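Local structure of N-acetylcysteine deacetylase (Bacillus subtilis, 1YSJ) at residues A[36-41]-A[123-128]; A[40-45]-A[109-114]; A[204-209]-A[307-312]. The protein probably deacetylates N-acetylcysteine to cysteine and acetate with two divalent metal ions per subunit, in a pathway that degrades S-(2-succino)cysteine for use as a sulfur source. The protein carries 1 engineered substitution. One frame throughout, in Å; residues are numbered along the deposited sequence.

Interaction 1 of 3, residues A[36-41]-A[123-128]; sequences NMRRDL and GHDFHT. With NI (nickel (II) ion), chain C.
The helix segments holding Arg38 and Asp125 run roughly antiparallel, their axes at 144° and 8.4 Å apart at closest approach. Arg38 and Asp125 form a salt bridge where the backbones come nearest. Arg38 NE donates to Asp125 OD2 at 2.8 Å. The bond is bent, and NE meets the oxygen from above the carboxylate plane. The arginine starts with CG anti to its backbone N (chi1 -176°), then bends at chi2, which brings NE across to the acid. Water 1 makes a second link: it accepts from Arg38 NH1 and donates to Asp125 OD1, 2.8 Å away. OD2 also accepts from His42 ND1, so both carboxylate oxygens have partners. Arg38 NH2 has a second acid partner, Glu382. Further along, Leu41 CD1 packs on Thr128 CG2 at 3.6 Å, the two side chains crossing at about a right angle. Thr128 OG1 turns back to His124 O.

His124 NE2 binds a nickel ion at 2.0 Å, together with Cys122, His182 and two waters. Asp125 is next to this ligand in sequence. The contact is buried between helices 28-43 and 124-139. Helix 52-64 packs on Leu41 and Thr128, and helix 384-402 lies against Phe126.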
loop_
_atom_site.group_PDB
_atom_site.type_symbol
_atom_site.label_atom_id
_atom_site.label_comp_id
_atom_site.label_asym_id
_atom_site.label_seq_id
_atom_site.Cartn_x
_atom_site.Cartn_y
_atom_site.Cartn_z
ATOM N N ASN A 36 -10.826 5.257 46.480
ATOM C CA ASN A 36 -12.201 5.154 45.999
ATOM C C ASN A 36 -12.515 6.021 44.784
ATOM O O ASN A 36 -13.286 5.610 43.920
ATOM C CB ASN A 36 -13.202 5.400 47.135
ATOM C CG ASN A 36 -13.371 4.182 48.036
ATOM O OD1 ASN A 36 -13.874 4.288 49.155
ATOM N ND2 ASN A 36 -12.948 3.016 47.547
HETATM N N MSE A 37 -11.917 7.208 44.715
HETATM C CA MSE A 37 -12.064 8.075 43.543
HETATM C C MSE A 37 -11.349 7.496 42.325
HETATM O O MSE A 37 -11.906 7.473 41.230
HETATM C CB MSE A 37 -11.569 9.492 43.834
HETATM C CG MSE A 37 -12.510 10.297 44.725
HETATM SE SE MSE A 37 -11.964 12.162 44.915
HETATM C CE MSE A 37 -10.296 11.910 45.887
ATOM N N ARG A 38 -10.119 7.026 42.528
ATOM C CA ARG A 38 -9.352 6.355 41.480
ATOM C C ARG A 38 -10.134 5.185 40.883
ATOM O O ARG A 38 -10.197 5.030 39.663
ATOM C CB ARG A 38 -8.006 5.856 42.028
ATOM C CG ARG A 38 -7.082 5.217 40.986
ATOM C CD ARG A 38 -7.278 3.705 40.880
ATOM N NE ARG A 38 -6.598 3.141 39.714
ATOM C CZ ARG A 38 -6.018 1.942 39.682
ATOM N NH1 ARG A 38 -5.422 1.523 38.573
ATOM N NH2 ARG A 38 -6.016 1.164 40.756
ATOM N N ARG A 39 -10.722 4.370 41.754
ATOM C CA ARG A 39 -11.406 3.151 41.335
ATOM C C ARG A 39 -12.747 3.413 40.669
ATOM O O ARG A 39 -13.131 2.686 39.756
ATOM C CB ARG A 39 -11.572 2.203 42.508
ATOM C CG ARG A 39 -10.266 1.653 43.006
ATOM C CD ARG A 39 -10.513 0.673 44.114
ATOM N NE ARG A 39 -9.258 0.181 44.667
ATOM C CZ ARG A 39 -9.165 -0.859 45.486
ATOM N NH1 ARG A 39 -10.258 -1.524 45.840
ATOM N NH2 ARG A 39 -7.976 -1.234 45.944
ATOM N N ASP A 40 -13.448 4.449 41.122
ATOM C CA ASP A 40 -14.690 4.874 40.484
ATOM C C ASP A 40 -14.454 5.291 39.032
ATOM O O ASP A 40 -15.247 4.956 38.150
ATOM C CB ASP A 40 -15.344 6.016 41.265
ATOM C CG ASP A 40 -16.637 6.504 40.621
ATOM O OD1 ASP A 40 -17.343 5.700 39.975
ATOM O OD2 ASP A 40 -16.950 7.702 40.766
ATOM N N LEU A 41 -13.364 6.016 38.793
ATOM C CA LEU A 41 -12.983 6.426 37.447
ATOM C C LEU A 41 -12.505 5.253 36.586
ATOM O O LEU A 41 -12.904 5.130 35.428
ATOM C CB LEU A 41 -11.913 7.518 37.500
ATOM C CG LEU A 41 -12.241 8.800 38.279
ATOM C CD1 LEU A 41 -11.079 9.754 38.171
ATOM C CD2 LEU A 41 -13.546 9.471 37.820
ATOM N N GLY A 123 -3.250 5.013 33.266
ATOM C CA GLY A 123 -3.230 5.524 34.644
ATOM C C GLY A 123 -3.760 6.940 34.853
ATOM O O GLY A 123 -3.462 7.566 35.866
ATOM N N HIS A 124 -4.564 7.436 33.916
ATOM C CA HIS A 124 -5.113 8.792 34.000
ATOM C C HIS A 124 -6.140 8.931 35.121
ATOM O O HIS A 124 -6.361 10.033 35.647
ATOM C CB HIS A 124 -5.714 9.208 32.658
ATOM C CG HIS A 124 -4.703 9.346 31.560
ATOM N ND1 HIS A 124 -4.995 9.939 30.350
ATOM C CD2 HIS A 124 -3.400 8.977 31.493
ATOM C CE1 HIS A 124 -3.921 9.916 29.580
ATOM N NE2 HIS A 124 -2.939 9.340 30.250
ATOM N N ASP A 125 -6.772 7.812 35.472
ATOM C CA ASP A 125 -7.607 7.737 36.659
ATOM C C ASP A 125 -6.763 8.057 37.905
ATOM O O ASP A 125 -7.166 8.874 38.736
ATOM C CB ASP A 125 -8.292 6.360 36.768
ATOM C CG ASP A 125 -7.312 5.189 36.684
ATOM O OD1 ASP A 125 -6.246 5.319 36.045
ATOM O OD2 ASP A 125 -7.620 4.119 37.252
ATOM N N PHE A 126 -5.587 7.428 37.999
ATOM C CA PHE A 126 -4.592 7.736 39.030
ATOM C C PHE A 126 -4.151 9.205 39.046
ATOM O O PHE A 126 -4.128 9.823 40.110
ATOM C CB PHE A 126 -3.378 6.804 38.914
ATOM C CG PHE A 126 -2.162 7.278 39.671
ATOM C CD1 PHE A 126 -2.093 7.154 41.056
ATOM C CD2 PHE A 126 -1.080 7.838 38.994
ATOM C CE1 PHE A 126 -0.973 7.592 41.756
ATOM C CE2 PHE A 126 0.048 8.280 39.685
ATOM C CZ PHE A 126 0.101 8.156 41.071
ATOM N N HIS A 127 -3.797 9.756 37.883
ATOM C CA HIS A 127 -3.386 11.162 37.796
ATOM C C HIS A 127 -4.470 12.082 38.338
ATOM O O HIS A 127 -4.181 12.982 39.133
ATOM C CB HIS A 127 -3.045 11.582 36.360
ATOM C CG HIS A 127 -1.945 10.785 35.735
ATOM N ND1 HIS A 127 -1.837 10.614 34.371
ATOM C CD2 HIS A 127 -0.915 10.097 36.282
ATOM C CE1 HIS A 127 -0.783 9.864 34.107
ATOM N NE2 HIS A 127 -0.210 9.533 35.249
ATOM N N THR A 128 -5.709 11.835 37.906
ATOM C CA THR A 128 -6.871 12.624 38.308
ATOM C C THR A 128 -7.109 12.577 39.818
ATOM O O THR A 128 -7.173 13.626 40.463
ATOM C CB THR A 128 -8.144 12.185 37.529
ATOM O OG1 THR A 128 -7.965 12.475 36.135
ATOM C CG2 THR A 128 -9.393 12.904 38.043
HETATM NI NI NI C . -1.031 8.920 29.632
HETATM O O HOH W 1 -5.238 2.749 35.886
HETATM O O HOH W 2 -0.524 9.166 27.835
HETATM O O HOH W 3 -0.878 11.189 29.597
#

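Interaction 2 of 3, residues A[40-45]-A[109-114]; sequences DLHEHP and LPFASK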
loop_
_atom_site.group_PDB
_atom_site.type_symbol
_atom_site.label_atom_id
_atom_site.label_comp_id
_atom_site.label_asym_id
_atom_site.label_seq_id
_atom_site.Cartn_x
_atom_site.Cartn_y
_atom_site.Cartn_z
ATOM N N ASP A 40 -13.448 4.449 41.122
ATOM C CA ASP A 40 -14.690 4.874 40.484
ATOM C C ASP A 40 -14.454 5.291 39.032
ATOM O O ASP A 40 -15.247 4.956 38.150
ATOM C CB ASP A 40 -15.344 6.016 41.265
ATOM C CG ASP A 40 -16.637 6.504 40.621
ATOM O OD1 ASP A 40 -17.343 5.700 39.975
ATOM O OD2 ASP A 40 -16.950 7.702 40.766
ATOM N N LEU A 41 -13.364 6.016 38.793
ATOM C CA LEU A 41 -12.983 6.426 37.447
ATOM C C LEU A 41 -12.505 5.253 36.586
ATOM O O LEU A 41 -12.904 5.130 35.428
ATOM C CB LEU A 41 -11.913 7.518 37.500
ATOM C CG LEU A 41 -12.241 8.800 38.279
ATOM C CD1 LEU A 41 -11.079 9.754 38.171
ATOM C CD2 LEU A 41 -13.546 9.471 37.820
ATOM N N HIS A 42 -11.661 4.400 37.165
ATOM C CA HIS A 42 -11.123 3.210 36.497
ATOM C C HIS A 42 -12.242 2.254 36.080
ATOM O O HIS A 42 -12.187 1.635 35.015
ATOM C CB HIS A 42 -10.138 2.496 37.431
ATOM C CG HIS A 42 -9.409 1.355 36.793
ATOM N ND1 HIS A 42 -8.202 1.511 36.144
ATOM C CD2 HIS A 42 -9.711 0.035 36.711
ATOM C CE1 HIS A 42 -7.797 0.342 35.680
ATOM N NE2 HIS A 42 -8.695 -0.570 36.012
ATOM N N GLU A 43 -13.253 2.152 36.936
ATOM C CA GLU A 43 -14.418 1.311 36.711
ATOM C C GLU A 43 -15.341 1.865 35.630
ATOM O O GLU A 43 -16.006 1.102 34.931
ATOM C CB GLU A 43 -15.193 1.194 38.017
ATOM C CG GLU A 43 -16.111 0.008 38.119
ATOM C CD GLU A 43 -16.608 -0.192 39.534
ATOM O OE1 GLU A 43 -17.626 -0.897 39.703
ATOM O OE2 GLU A 43 -15.983 0.358 40.474
ATOM N N HIS A 44 -15.390 3.191 35.512
ATOM C CA HIS A 44 -16.236 3.860 34.530
ATOM C C HIS A 44 -15.401 4.765 33.607
ATOM O O HIS A 44 -15.517 5.994 33.656
ATOM C CB HIS A 44 -17.337 4.660 35.234
ATOM C CG HIS A 44 -18.143 3.852 36.205
ATOM N ND1 HIS A 44 -19.014 2.859 35.806
ATOM C CD2 HIS A 44 -18.205 3.888 37.557
ATOM C CE1 HIS A 44 -19.581 2.321 36.871
ATOM N NE2 HIS A 44 -19.108 2.928 37.945
ATOM N N PRO A 45 -14.555 4.155 32.754
ATOM C CA PRO A 45 -13.676 4.961 31.921
ATOM C C PRO A 45 -14.400 5.563 30.718
ATOM O O PRO A 45 -15.354 4.973 30.208
ATOM C CB PRO A 45 -12.619 3.952 31.464
ATOM C CG PRO A 45 -13.320 2.671 31.431
ATOM C CD PRO A 45 -14.367 2.711 32.508
ATOM N N LEU A 109 -9.389 -7.272 37.834
ATOM C CA LEU A 109 -9.482 -6.565 39.112
ATOM C C LEU A 109 -10.954 -6.390 39.485
ATOM O O LEU A 109 -11.808 -6.354 38.598
ATOM C CB LEU A 109 -8.802 -5.196 39.017
ATOM C CG LEU A 109 -7.271 -5.139 38.976
ATOM C CD1 LEU A 109 -6.800 -3.778 38.468
ATOM C CD2 LEU A 109 -6.655 -5.461 40.335
ATOM N N PRO A 110 -11.258 -6.270 40.795
ATOM C CA PRO A 110 -12.658 -6.147 41.213
ATOM C C PRO A 110 -13.294 -4.849 40.713
ATOM O O PRO A 110 -14.513 -4.774 40.576
ATOM C CB PRO A 110 -12.572 -6.134 42.746
ATOM C CG PRO A 110 -11.221 -6.679 43.070
ATOM C CD PRO A 110 -10.346 -6.227 41.951
ATOM N N PHE A 111 -12.456 -3.850 40.442
ATOM C CA PHE A 111 -12.899 -2.530 40.007
ATOM C C PHE A 111 -12.536 -2.267 38.543
ATOM O O PHE A 111 -12.418 -1.112 38.121
ATOM C CB PHE A 111 -12.301 -1.448 40.916
ATOM C CG PHE A 111 -10.800 -1.511 41.032
ATOM C CD1 PHE A 111 -9.989 -0.806 40.143
ATOM C CD2 PHE A 111 -10.195 -2.270 42.030
ATOM C CE1 PHE A 111 -8.601 -0.864 40.245
ATOM C CE2 PHE A 111 -8.810 -2.332 42.141
ATOM C CZ PHE A 111 -8.011 -1.625 41.246
ATOM N N ALA A 112 -12.364 -3.341 37.775
ATOM C CA ALA A 112 -12.044 -3.238 36.354
ATOM C C ALA A 112 -13.175 -2.561 35.589
ATOM O O ALA A 112 -14.337 -2.617 36.005
ATOM C CB ALA A 112 -11.761 -4.613 35.771
ATOM N N SER A 113 -12.827 -1.918 34.475
ATOM C CA SER A 113 -13.807 -1.245 33.628
ATOM C C SER A 113 -15.070 -2.076 33.459
ATOM O O SER A 113 -15.010 -3.260 33.105
ATOM C CB SER A 113 -13.209 -0.937 32.256
ATOM O OG SER A 113 -14.209 -0.506 31.352
ATOM N N LYS A 114 -16.206 -1.444 33.732
ATOM C CA LYS A 114 -17.512 -2.043 33.486
ATOM C C LYS A 114 -17.985 -1.712 32.067
ATOM O O LYS A 114 -19.064 -2.136 31.647
ATOM C CB LYS A 114 -18.522 -1.581 34.542
ATOM C CG LYS A 114 -18.240 -2.153 35.925
ATOM C CD LYS A 114 -19.326 -1.803 36.937
ATOM C CE LYS A 114 -19.571 -2.961 37.912
ATOM N NZ LYS A 114 -18.397 -3.285 38.783
#
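The His42 ring takes the edge of Phe111 over one face, in an offset edge-to-face pair. The centroids are 5.3 Å apart and the planes stand at 67°. At the edge of the imidazole, in its plane, lies Phe111 O, 3.3 Å from His42 CD2. The Phe111 ring carries Leu109 CB over the centre of one face. His42 is held at both nitrogens: ND1 is taken up by Asp125, and NE2 is hydrogen-bonded to Glu105 OE2. These two bonds should fix the rotation of the ring. Glu105 also takes the Ser113 amide through its other oxygen.

Glu43 makes two hydrogen bonds to the loop. Its backbone O accepts from Lys114 N at 2.8 Å, in a nearly straight bond of 176°. Its carboxylate OE1 forms a salt bridge with Lys114 NZ at 2.7 Å. The two side chains lie side by side and point the same way, with CG against CG. Lys114 bends near its end, at chi3 and chi4, which turns NZ in to the acid. With an alanine in place of Glu43, Lys114 NZ would probably lose its carboxylate mate and the lysine chain would be likely to swing away. Beyond the helix end, Pro45 CG rests on Ser113 OG at 3.3 Å. That hydroxyl is hydrogen-bonded to the backbone oxygens of Val115 and Thr118.

The arrangement joins the C-terminal end of helix 28-43 to a type I beta turn, Leu109 to Ala112, and the residues after it. This turn belongs to the loop that leads to the metal ligands Cys122 and His124 of the M20 peptidase catalytic domain.

Interaction 3 of 3, residues A[204-209]-A[307-312]; sequences DRFEIV and AEFKWF
Arg205 sets the NH2 end of its guanidinium over one face of the Phe312 ring, a cation-pi contact with CZ 4.1 Å from the centroid. Arg205 NH2 sits over the ring centre, and the two planes are 70° apart, so the group stands up on the ring rather than lying flat. The bend at chi3 (78°) folds the arginine back over its partner. Glu207 OE2 approaches the same ring obliquely.

Phe206, Ile208, Phe309 and Trp311 lie on the opposite face of the sheet. Ile208 CG1 packs on Phe309 CD1 at 3.6 Å. Phe206 CB touches both aromatic neighbours, near Phe309 CZ and 4.0 Å from Trp311 CE3. Asp204 reaches the far end of the indole, with CB and OD1 both 3.4 Å from Trp311 CZ2.

These side chains are set in register by an antiparallel ladder. Arg205 with Phe312, Glu207 with Lys310 and Val209 with Glu308 are hydrogen-bonded pairs, each closed by two backbone bonds. Phe206 with Trp311 and Ile208 with Phe309 are the non-hydrogen-bonded pairs between them. The ladder joins two strands of the four-stranded antiparallel sheet, consistent with the dimerisation domain of M20 peptidases. Strand 306-320 is an outermost strand within the chain.

Helix 282-302 covers the aromatic side: Met292 touches Phe206 and Phe309, and Pro289 touches Trp311. Along the edge away from strand 306-320, strand 197-211 is hydrogen-bonded to strand 270-278. Asp204 OD2 is held by Arg285 and the Tyr314 amide, and Glu308 pairs with Lys211. Arg205 also makes a cation-pi contact with Trp264 of the second subunit.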
loop_
_atom_site.group_PDB
_atom_site.type_symbol
_atom_site.label_atom_id
_atom_site.label_comp_id
_atom_site.label_asym_id
_atom_site.label_seq_id
_atom_site.Cartn_x
_atom_site.Cartn_y
_atom_site.Cartn_z
ATOM N N ASP A 204 5.743 14.154 14.950
ATOM C CA ASP A 204 5.337 14.832 13.730
ATOM C C ASP A 204 5.027 13.821 12.653
ATOM O O ASP A 204 5.684 12.785 12.555
ATOM C CB ASP A 204 6.425 15.795 13.258
ATOM C CG ASP A 204 6.641 16.948 14.225
ATOM O OD1 ASP A 204 7.805 17.227 14.566
ATOM O OD2 ASP A 204 5.649 17.571 14.656
ATOM N N ARG A 205 4.016 14.134 11.852
ATOM C CA ARG A 205 3.570 13.269 10.772
ATOM C C ARG A 205 4.174 13.752 9.458
ATOM O O ARG A 205 4.303 14.955 9.235
ATOM C CB ARG A 205 2.038 13.294 10.696
ATOM C CG ARG A 205 1.412 12.192 9.857
ATOM C CD ARG A 205 -0.104 12.331 9.795
ATOM N NE ARG A 205 -0.528 13.373 8.863
ATOM C CZ ARG A 205 -1.778 13.809 8.734
ATOM N NH1 ARG A 205 -2.752 13.298 9.478
ATOM N NH2 ARG A 205 -2.056 14.765 7.858
ATOM N N PHE A 206 4.555 12.811 8.600
ATOM C CA PHE A 206 4.992 13.148 7.242
ATOM C C PHE A 206 4.335 12.241 6.207
ATOM O O PHE A 206 3.961 11.116 6.517
ATOM C CB PHE A 206 6.521 13.105 7.111
ATOM C CG PHE A 206 7.100 11.714 7.118
ATOM C CD1 PHE A 206 7.533 11.134 8.303
ATOM C CD2 PHE A 206 7.230 10.991 5.930
ATOM C CE1 PHE A 206 8.076 9.852 8.311
ATOM C CE2 PHE A 206 7.763 9.709 5.932
ATOM C CZ PHE A 206 8.187 9.139 7.129
ATOM N N GLU A 207 4.207 12.749 4.982
ATOM C CA GLU A 207 3.678 11.993 3.855
ATOM C C GLU A 207 4.514 12.280 2.607
ATOM O O GLU A 207 4.785 13.438 2.287
ATOM C CB GLU A 207 2.211 12.362 3.608
ATOM C CG GLU A 207 1.564 11.650 2.411
ATOM C CD GLU A 207 0.178 12.188 2.066
ATOM O OE1 GLU A 207 -0.262 11.988 0.910
ATOM O OE2 GLU A 207 -0.470 12.808 2.945
ATOM N N ILE A 208 4.929 11.224 1.916
ATOM C CA ILE A 208 5.648 11.370 0.648
ATOM C C ILE A 208 4.928 10.650 -0.484
ATOM O O ILE A 208 4.646 9.455 -0.385
ATOM C CB ILE A 208 7.115 10.876 0.725
ATOM C CG1 ILE A 208 7.823 11.471 1.941
ATOM C CG2 ILE A 208 7.863 11.241 -0.555
ATOM C CD1 ILE A 208 9.218 10.945 2.168
ATOM N N VAL A 209 4.630 11.394 -1.546
ATOM C CA VAL A 209 4.046 10.843 -2.769
ATOM C C VAL A 209 5.101 10.860 -3.879
ATOM O O VAL A 209 5.688 11.907 -4.169
ATOM C CB VAL A 209 2.780 11.636 -3.217
ATOM C CG1 VAL A 209 2.222 11.085 -4.527
ATOM C CG2 VAL A 209 1.703 11.610 -2.132
ATOM N N ALA A 307 9.095 13.794 -6.212
ATOM C CA ALA A 307 8.590 13.561 -4.868
ATOM C C ALA A 307 7.780 14.744 -4.363
ATOM O O ALA A 307 8.148 15.903 -4.576
ATOM C CB ALA A 307 9.742 13.259 -3.914
ATOM N N GLU A 308 6.662 14.436 -3.713
ATOM C CA GLU A 308 5.899 15.416 -2.951
ATOM C C GLU A 308 6.106 15.110 -1.477
ATOM O O GLU A 308 5.809 14.006 -1.026
ATOM C CB GLU A 308 4.409 15.324 -3.277
ATOM C CG GLU A 308 3.995 15.960 -4.585
ATOM C CD GLU A 308 2.519 15.755 -4.892
ATOM O OE1 GLU A 308 1.694 15.822 -3.950
ATOM O OE2 GLU A 308 2.183 15.533 -6.079
ATOM N N PHE A 309 6.624 16.083 -0.734
ATOM C CA PHE A 309 6.845 15.915 0.701
ATOM C C PHE A 309 5.889 16.801 1.481
ATOM O O PHE A 309 5.842 18.013 1.271
ATOM C CB PHE A 309 8.300 16.231 1.071
ATOM C CG PHE A 309 8.641 15.935 2.508
ATOM C CD1 PHE A 309 9.116 14.684 2.878
ATOM C CD2 PHE A 309 8.495 16.912 3.492
ATOM C CE1 PHE A 309 9.435 14.403 4.202
ATOM C CE2 PHE A 309 8.810 16.641 4.825
ATOM C CZ PHE A 309 9.281 15.383 5.179
ATOM N N LYS A 310 5.124 16.185 2.376
ATOM C CA LYS A 310 4.194 16.920 3.229
ATOM C C LYS A 310 4.523 16.702 4.701
ATOM O O LYS A 310 4.839 15.590 5.117
ATOM C CB LYS A 310 2.750 16.513 2.937
ATOM C CG LYS A 310 2.206 17.037 1.620
ATOM C CD LYS A 310 0.690 16.920 1.570
ATOM C CE LYS A 310 0.150 17.346 0.214
ATOM N NZ LYS A 310 -1.341 17.400 0.200
ATOM N N TRP A 311 4.444 17.778 5.478
ATOM C CA TRP A 311 4.827 17.767 6.888
ATOM C C TRP A 311 3.664 18.253 7.748
ATOM O O TRP A 311 3.115 19.331 7.505
ATOM C CB TRP A 311 6.054 18.659 7.077
ATOM C CG TRP A 311 6.629 18.702 8.464
ATOM C CD1 TRP A 311 6.456 19.692 9.395
ATOM C CD2 TRP A 311 7.499 17.736 9.064
ATOM N NE1 TRP A 311 7.155 19.394 10.541
ATOM C CE2 TRP A 311 7.805 18.201 10.367
ATOM C CE3 TRP A 311 8.045 16.520 8.633
ATOM C CZ2 TRP A 311 8.638 17.493 11.243
ATOM C CZ3 TRP A 311 8.873 15.812 9.505
ATOM C CH2 TRP A 311 9.159 16.303 10.798
ATOM N N PHE A 312 3.289 17.454 8.744
ATOM C CA PHE A 312 2.157 17.786 9.618
ATOM C C PHE A 312 2.538 17.719 11.096
ATOM O O PHE A 312 2.558 16.633 11.682
ATOM C CB PHE A 312 0.956 16.871 9.345
ATOM C CG PHE A 312 0.593 16.756 7.892
ATOM C CD1 PHE A 312 1.072 15.696 7.126
ATOM C CD2 PHE A 312 -0.232 17.701 7.291
ATOM C CE1 PHE A 312 0.736 15.579 5.786
ATOM C CE2 PHE A 312 -0.573 17.593 5.946
ATOM C CZ PHE A 312 -0.087 16.530 5.193
#

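How the interactions relate
Interactions 1 and 2 are neighbours, with centres 9 Å apart. Both start from the same stretch of chain, on helix 28-43, and share Asp40 and Leu41. They touch through Asp125 and His42, and Phe111 packs on Arg38 and Arg39. Together they tie that helix to the start of helix 124-139 and to the loop before it, close to the nickel site. Interaction 3 opens after both have closed. Its centre is about 39 Å from that of interaction 1 and about 40 Å from that of interaction 2, in the separate four-stranded sheet. The first two lie in the part that binds the nickel ions, while the third belongs to the part that contacts the second subunit.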